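Local coordinates for possible substrate binding protein of ABC transporter system (Rhodopseudomonas palustris, PDB 3N0X) that probably binds a branched-chain amino acid or a related small solute and hands it to an ABC transporter, at residues N125-A136 and L361-P369; T233-L241 and N278-A286. All blocks are in the same frame, centred on the assembly; numbering follows the deposited sequence.

Contact 1 of 2, residues N125-A136 and L361-P369; sequences NSSQDAISNAVA and LKIEEMNIP
Selenomethionine Met-366 lies against helix 126-137, and its side chain can be followed atom by atom. Met-366 CB meets Ile-131 CG2 at 4.0 Å. Met-366 CG faces both Ile-131 CG2 and Val-135 CG2, each 4.2 Å away. CG stands anti to the carbonyl carbon (chi1 -62°), which points the chain at the helix. Met-366 SE then reaches Ser-132 CB at 3.7 Å, where Met-339 of strand 335-345 also packs. Ile-131 sends its other branch further along the segment. Ile-131 CD1 ends against Pro-369 CD at 3.6 Å and also meets Ile-368 CD1. In the periplasmic binding protein fold, this contact lays the chain after strand 359-361 along a helix distant in sequence. The Ile-368 and Gln-128 side chains cross at about a right angle, with Ile-368 CD1 3.5 Å from Gln-128 CG. Beyond CG the Gln-128 chain is extended and its amide turns back to the helix start. There Asn-125 and Gln-128 form a capping box: Gln-128 N gives to Asn-125 OD1 at 2.8 Å, and Asn-125 N gives to Gln-128 OE1 at 2.9 Å. At the other end, Leu-361 CD1 lies 3.4 Å from Ser-132 O, while the Leu-361 and Val-135 side chains slide past each other.

Contact 2 of 2, residues T233-L241 and N278-A286; sequences TGGNILPAL and NAPPDFFTA
The Phe-283 ring carries Ile-237 CG2 over one face, a CH-pi contact 4.0 Å from the ring centroid and offset toward the rim. In this periplasmic binding protein fold the loop after strand 229-233 meets the N-terminus of helix 283-302. The loop belongs to the lobe of the parallel sheet, and the helix start packs on helix 18-35 of the other lobe. The contact thus spans the two lobes and may bear on cleft closure. Tyr-255 meets the Phe-283 ring edge-to-face, and Asn-236 O approaches its CE1 obliquely. The Phe-284 ring has Phe-283 CB over one face and is stacked with Tyr-20. Its CE2 also touches Ile-237 CG2, so this one methyl sits against both phenylalanines. Asp-282 holds the N-cap position, but its side chain makes no capping bond. With CG anti to the backbone N (chi1 -150°), its carboxylate is turned toward the loop. Leu-238 N bonds Asp-282 OD2 on the syn side at 3.0 Å, and weakly Asp-282 OD1. Asp-282 OD1 also accepts from Phe-283 N at 2.8 Å. With an alanine here, the N-H groups of Leu-238 and Phe-283 would probably both lose their carboxylate partner. Leu-238 CD1 packs on Pro-280 CG at 3.8 Å.

How the contacts relate
Contact 2 is nested along the chain inside the loop closed by contact 1, and their centres are about 19 Å apart. They meet at Asn-133 of helix 126-137, where Asn-133 OD1 lies 3.5 Å from Gly-234 CA. The same oxygen accepts from Ala-253 N and Trp-206 NE1, and Gly-235 makes a backbone bond with Ala-253. Strand 251-254 therefore borders both contacts. Each centre is about 11 Å from the centre of the chain. Contact 1 is buried and largely apolar. Contact 2 is partly buried, and Asn-236 OD1 there bonds a glycerol, probably from the crystallisation liquor. That glycerol may mark a pocket, but it does not identify the natural ligand.

Contact 1 of 2, residues N125-A136 and L361-P369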
# COMPACT_ATOMS: atom_id res chain seq x y z
N ASN A 125 -1.14 1.92 4.51
CA ASN A 125 -1.40 3.35 4.45
C ASN A 125 -0.16 4.13 4.05
O ASN A 125 0.95 3.59 4.01
CB ASN A 125 -2.07 3.89 5.74
CG ASN A 125 -1.20 3.81 6.97
OD1 ASN A 125 0.00 4.06 6.92
ND2 ASN A 125 -1.82 3.48 8.11
N SER A 126 -0.36 5.40 3.67
CA SER A 126 0.75 6.22 3.16
C SER A 126 1.84 6.43 4.23
O SER A 126 3.02 6.52 3.90
CB SER A 126 0.22 7.54 2.63
OG SER A 126 -0.51 7.32 1.44
N SER A 127 1.46 6.47 5.49
CA SER A 127 2.47 6.48 6.57
C SER A 127 3.35 5.23 6.58
O SER A 127 4.57 5.35 6.77
CB SER A 127 1.86 6.74 7.95
OG SER A 127 1.49 8.11 8.06
N GLN A 128 2.76 4.04 6.38
CA GLN A 128 3.56 2.82 6.26
C GLN A 128 4.57 2.93 5.09
O GLN A 128 5.74 2.55 5.24
CB GLN A 128 2.68 1.58 6.15
CG GLN A 128 2.08 1.17 7.55
CD GLN A 128 0.97 0.13 7.40
OE1 GLN A 128 0.05 0.32 6.60
NE2 GLN A 128 1.05 -0.94 8.16
N ASP A 129 4.12 3.47 3.95
CA ASP A 129 5.06 3.67 2.85
C ASP A 129 6.27 4.55 3.28
O ASP A 129 7.42 4.18 3.17
CB ASP A 129 4.35 4.25 1.63
CG ASP A 129 3.62 3.18 0.81
OD1 ASP A 129 4.01 1.99 0.88
OD2 ASP A 129 2.72 3.56 0.03
N ALA A 130 5.97 5.72 3.86
CA ALA A 130 7.01 6.66 4.18
C ALA A 130 7.93 6.15 5.28
O ALA A 130 9.14 6.26 5.19
CB ALA A 130 6.35 8.02 4.57
N ILE A 131 7.33 5.56 6.32
CA ILE A 131 8.08 5.04 7.42
C ILE A 131 8.99 3.88 7.01
O ILE A 131 10.17 3.82 7.41
CB ILE A 131 7.10 4.65 8.58
CG1 ILE A 131 6.49 5.91 9.17
CG2 ILE A 131 7.81 3.83 9.64
CD1 ILE A 131 5.24 5.67 10.05
N SER A 132 8.45 2.94 6.24
CA SER A 132 9.26 1.85 5.76
C SER A 132 10.49 2.36 5.00
O SER A 132 11.57 1.80 5.10
CB SER A 132 8.44 0.88 4.89
OG SER A 132 7.99 1.49 3.68
N ASN A 133 10.33 3.40 4.19
CA ASN A 133 11.48 3.99 3.50
C ASN A 133 12.54 4.55 4.44
O ASN A 133 13.73 4.34 4.26
CB ASN A 133 11.02 5.03 2.47
CG ASN A 133 10.61 4.38 1.17
OD1 ASN A 133 11.45 4.24 0.26
ND2 ASN A 133 9.36 3.93 1.08
N ALA A 134 12.10 5.24 5.49
CA ALA A 134 13.03 5.80 6.47
C ALA A 134 13.79 4.71 7.19
O ALA A 134 15.01 4.81 7.39
CB ALA A 134 12.29 6.70 7.48
N VAL A 135 13.09 3.64 7.60
CA VAL A 135 13.70 2.53 8.30
C VAL A 135 14.65 1.78 7.34
O VAL A 135 15.74 1.31 7.77
CB VAL A 135 12.61 1.59 8.89
CG1 VAL A 135 13.19 0.27 9.37
CG2 VAL A 135 11.84 2.35 10.00
N ALA A 136 14.29 1.69 6.06
CA ALA A 136 15.13 1.01 5.09
C ALA A 136 16.48 1.73 4.91
O ALA A 136 17.54 1.09 5.01
CB ALA A 136 14.42 0.92 3.73
N LEU A 361 11.41 -5.80 6.32
CA LEU A 361 11.17 -5.02 7.51
C LEU A 361 9.93 -5.60 8.18
O LEU A 361 8.80 -5.41 7.71
CB LEU A 361 10.99 -3.55 7.15
CG LEU A 361 12.06 -2.93 6.26
CD1 LEU A 361 11.70 -1.48 5.88
CD2 LEU A 361 13.42 -2.98 6.94
N LYS A 362 10.16 -6.30 9.27
CA LYS A 362 9.12 -6.97 10.04
C LYS A 362 8.26 -5.96 10.79
O LYS A 362 8.67 -4.81 11.00
CB LYS A 362 9.76 -7.96 11.02
CG LYS A 362 10.66 -9.00 10.36
CD LYS A 362 9.86 -10.03 9.56
N ILE A 363 7.09 -6.40 11.22
CA ILE A 363 6.14 -5.51 11.87
C ILE A 363 6.76 -4.71 13.01
O ILE A 363 6.54 -3.50 13.11
CB ILE A 363 4.90 -6.30 12.34
CG1 ILE A 363 4.02 -6.65 11.14
CG2 ILE A 363 4.09 -5.49 13.38
CD1 ILE A 363 3.05 -7.77 11.36
N GLU A 364 7.55 -5.37 13.85
CA GLU A 364 8.12 -4.67 15.01
C GLU A 364 9.24 -3.69 14.69
O GLU A 364 9.70 -2.95 15.59
CB GLU A 364 8.60 -5.63 16.10
CG GLU A 364 9.00 -7.00 15.63
CD GLU A 364 7.81 -7.84 15.15
OE1 GLU A 364 6.79 -8.05 15.88
OE2 GLU A 364 7.89 -8.29 14.01
N GLU A 365 9.70 -3.68 13.45
CA GLU A 365 10.76 -2.73 13.02
C GLU A 365 10.25 -1.35 12.66
O GLU A 365 11.07 -0.47 12.37
CB GLU A 365 11.53 -3.31 11.82
CG GLU A 365 12.26 -4.60 12.21
CD GLU A 365 12.96 -5.28 11.05
OE1 GLU A 365 13.63 -4.59 10.27
OE2 GLU A 365 12.94 -6.51 10.99
N MSE A 366 8.92 -1.15 12.61
CA MSE A 366 8.33 0.14 12.21
C MSE A 366 7.29 0.53 13.23
O MSE A 366 6.44 -0.28 13.57
CB MSE A 366 7.67 0.05 10.84
CG MSE A 366 8.61 -0.29 9.67
SE MSE A 366 7.71 -0.83 8.11
CE MSE A 366 7.13 -2.56 8.76
N ASN A 367 7.38 1.75 13.74
CA ASN A 367 6.36 2.31 14.64
C ASN A 367 5.35 3.11 13.81
O ASN A 367 5.64 4.23 13.35
CB ASN A 367 6.99 3.23 15.69
CG ASN A 367 5.96 3.83 16.61
OD1 ASN A 367 5.02 3.16 17.01
ND2 ASN A 367 6.13 5.09 16.96
N ILE A 368 4.16 2.56 13.62
CA ILE A 368 3.15 3.24 12.78
C ILE A 368 2.26 4.05 13.76
O ILE A 368 1.61 3.47 14.66
CB ILE A 368 2.29 2.25 11.97
CG1 ILE A 368 3.19 1.26 11.22
CG2 ILE A 368 1.33 3.00 11.06
CD1 ILE A 368 4.20 1.87 10.29
N PRO A 369 2.23 5.39 13.59
CA PRO A 369 1.46 6.21 14.54
C PRO A 369 -0.03 5.85 14.58
O PRO A 369 -0.60 5.41 13.57
CB PRO A 369 1.64 7.64 14.00
CG PRO A 369 1.92 7.49 12.55
CD PRO A 369 2.58 6.13 12.36
O HOH W 1 -1.35 5.43 10.73

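Contact 2 of 2, residues T233-L241 and N278-A286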
# COMPACT_ATOMS: atom_id res chain seq x y z
N THR A 233 13.79 6.36 -3.64
CA THR A 233 12.37 6.58 -3.60
C THR A 233 11.69 5.24 -3.25
O THR A 233 12.34 4.16 -3.28
CB THR A 233 11.84 7.19 -4.91
OG1 THR A 233 10.52 7.69 -4.73
CG2 THR A 233 11.87 6.14 -6.04
N GLY A 234 10.40 5.28 -2.96
CA GLY A 234 9.65 4.05 -2.70
C GLY A 234 9.43 3.20 -3.93
O GLY A 234 9.61 3.64 -5.08
N GLY A 235 8.97 1.98 -3.70
CA GLY A 235 8.66 1.06 -4.78
C GLY A 235 7.37 1.43 -5.46
O GLY A 235 6.73 2.43 -5.12
N ASN A 236 6.97 0.61 -6.41
CA ASN A 236 5.78 0.94 -7.18
C ASN A 236 5.32 -0.30 -7.93
O ASN A 236 5.94 -1.34 -7.89
CB ASN A 236 6.03 2.12 -8.17
CG ASN A 236 4.83 3.01 -8.31
OD1 ASN A 236 3.68 2.57 -8.29
ND2 ASN A 236 5.11 4.33 -8.38
N ILE A 237 4.19 -0.13 -8.61
CA ILE A 237 3.63 -1.20 -9.41
C ILE A 237 4.50 -1.47 -10.62
O ILE A 237 5.31 -0.65 -11.03
CB ILE A 237 2.17 -0.91 -9.81
CG1 ILE A 237 2.03 0.38 -10.62
CG2 ILE A 237 1.31 -0.89 -8.51
CD1 ILE A 237 0.62 0.60 -11.19
N LEU A 238 4.34 -2.64 -11.23
CA LEU A 238 5.22 -3.05 -12.30
C LEU A 238 5.33 -2.09 -13.50
O LEU A 238 6.43 -1.83 -13.97
CB LEU A 238 4.94 -4.51 -12.75
CG LEU A 238 5.05 -5.61 -11.68
CD1 LEU A 238 4.66 -7.00 -12.26
CD2 LEU A 238 6.44 -5.66 -11.07
N PRO A 239 4.20 -1.57 -14.03
CA PRO A 239 4.36 -0.59 -15.13
C PRO A 239 5.18 0.64 -14.75
O PRO A 239 5.94 1.17 -15.58
CB PRO A 239 2.93 -0.19 -15.46
CG PRO A 239 2.07 -1.28 -14.93
CD PRO A 239 2.78 -1.86 -13.73
N ALA A 240 5.03 1.09 -13.52
CA ALA A 240 5.79 2.23 -13.03
C ALA A 240 7.29 1.95 -12.81
O ALA A 240 8.12 2.87 -12.83
CB ALA A 240 5.16 2.76 -11.74
N LEU A 241 7.63 0.68 -12.59
CA LEU A 241 9.03 0.28 -12.38
C LEU A 241 9.87 0.26 -13.68
O LEU A 241 11.09 0.12 -13.60
CB LEU A 241 9.10 -1.09 -11.69
CG LEU A 241 8.62 -1.22 -10.25
CD1 LEU A 241 8.77 -2.66 -9.79
CD2 LEU A 241 9.40 -0.24 -9.34
N ASN A 278 -0.08 -15.43 -17.59
CA ASN A 278 1.24 -15.17 -18.18
C ASN A 278 1.87 -13.84 -17.77
O ASN A 278 2.55 -13.18 -18.56
CB ASN A 278 1.14 -15.30 -19.69
CG ASN A 278 0.54 -16.62 -20.11
OD1 ASN A 278 -0.49 -16.66 -20.79
ND2 ASN A 278 1.20 -17.71 -19.73
N ALA A 279 1.66 -13.49 -16.50
CA ALA A 279 2.18 -12.29 -15.91
C ALA A 279 2.21 -12.51 -14.41
O ALA A 279 1.44 -13.32 -13.90
CB ALA A 279 1.28 -11.09 -16.23
N PRO A 280 3.09 -11.81 -13.69
CA PRO A 280 3.12 -11.91 -12.24
C PRO A 280 2.05 -11.07 -11.54
O PRO A 280 1.47 -10.10 -12.15
CB PRO A 280 4.52 -11.40 -11.88
CG PRO A 280 5.04 -10.72 -13.08
CD PRO A 280 4.11 -10.89 -14.21
N PRO A 281 1.74 -11.43 -10.28
CA PRO A 281 0.87 -10.61 -9.48
C PRO A 281 1.52 -9.28 -9.16
O PRO A 281 2.75 -9.20 -9.05
CB PRO A 281 0.68 -11.43 -8.20
CG PRO A 281 1.88 -12.29 -8.10
CD PRO A 281 2.33 -12.55 -9.52
N ASP A 282 0.69 -8.27 -8.96
CA ASP A 282 1.15 -6.90 -8.60
C ASP A 282 0.52 -6.47 -7.25
O ASP A 282 -0.15 -7.27 -6.55
CB ASP A 282 0.79 -5.96 -9.77
CG ASP A 282 1.77 -4.74 -9.93
OD1 ASP A 282 2.46 -4.35 -8.95
OD2 ASP A 282 1.77 -4.17 -11.07
N PHE A 283 0.75 -5.21 -6.85
CA PHE A 283 0.24 -4.67 -5.58
C PHE A 283 -1.21 -5.07 -5.34
O PHE A 283 -1.58 -5.52 -4.25
CB PHE A 283 0.25 -3.12 -5.56
CG PHE A 283 1.58 -2.46 -5.21
CD1 PHE A 283 2.82 -3.05 -5.41
CD2 PHE A 283 1.56 -1.16 -4.72
CE1 PHE A 283 4.01 -2.34 -5.10
CE2 PHE A 283 2.72 -0.51 -4.36
CZ PHE A 283 3.95 -1.09 -4.58
N PHE A 284 -2.03 -4.79 -6.33
CA PHE A 284 -3.47 -4.87 -6.14
C PHE A 284 -3.92 -6.31 -5.99
O PHE A 284 -4.86 -6.63 -5.22
CB PHE A 284 -4.17 -4.12 -7.28
CG PHE A 284 -3.82 -2.68 -7.30
CD1 PHE A 284 -4.43 -1.80 -6.43
CD2 PHE A 284 -2.90 -2.18 -8.21
CE1 PHE A 284 -4.09 -0.45 -6.42
CE2 PHE A 284 -2.52 -0.85 -8.16
CZ PHE A 284 -3.11 0.01 -7.28
N THR A 285 -3.24 -7.19 -6.69
CA THR A 285 -3.50 -8.61 -6.61
C THR A 285 -3.19 -9.10 -5.20
O THR A 285 -3.98 -9.80 -4.54
CB THR A 285 -2.59 -9.40 -7.54
OG1 THR A 285 -2.39 -8.69 -8.78
CG2 THR A 285 -3.19 -10.77 -7.80
N ALA A 286 -2.02 -8.74 -4.70
CA ALA A 286 -1.60 -9.14 -3.38
C ALA A 286 -2.55 -8.60 -2.30
O ALA A 286 -2.90 -9.28 -1.35
CB ALA A 286 -0.13 -8.68 -3.08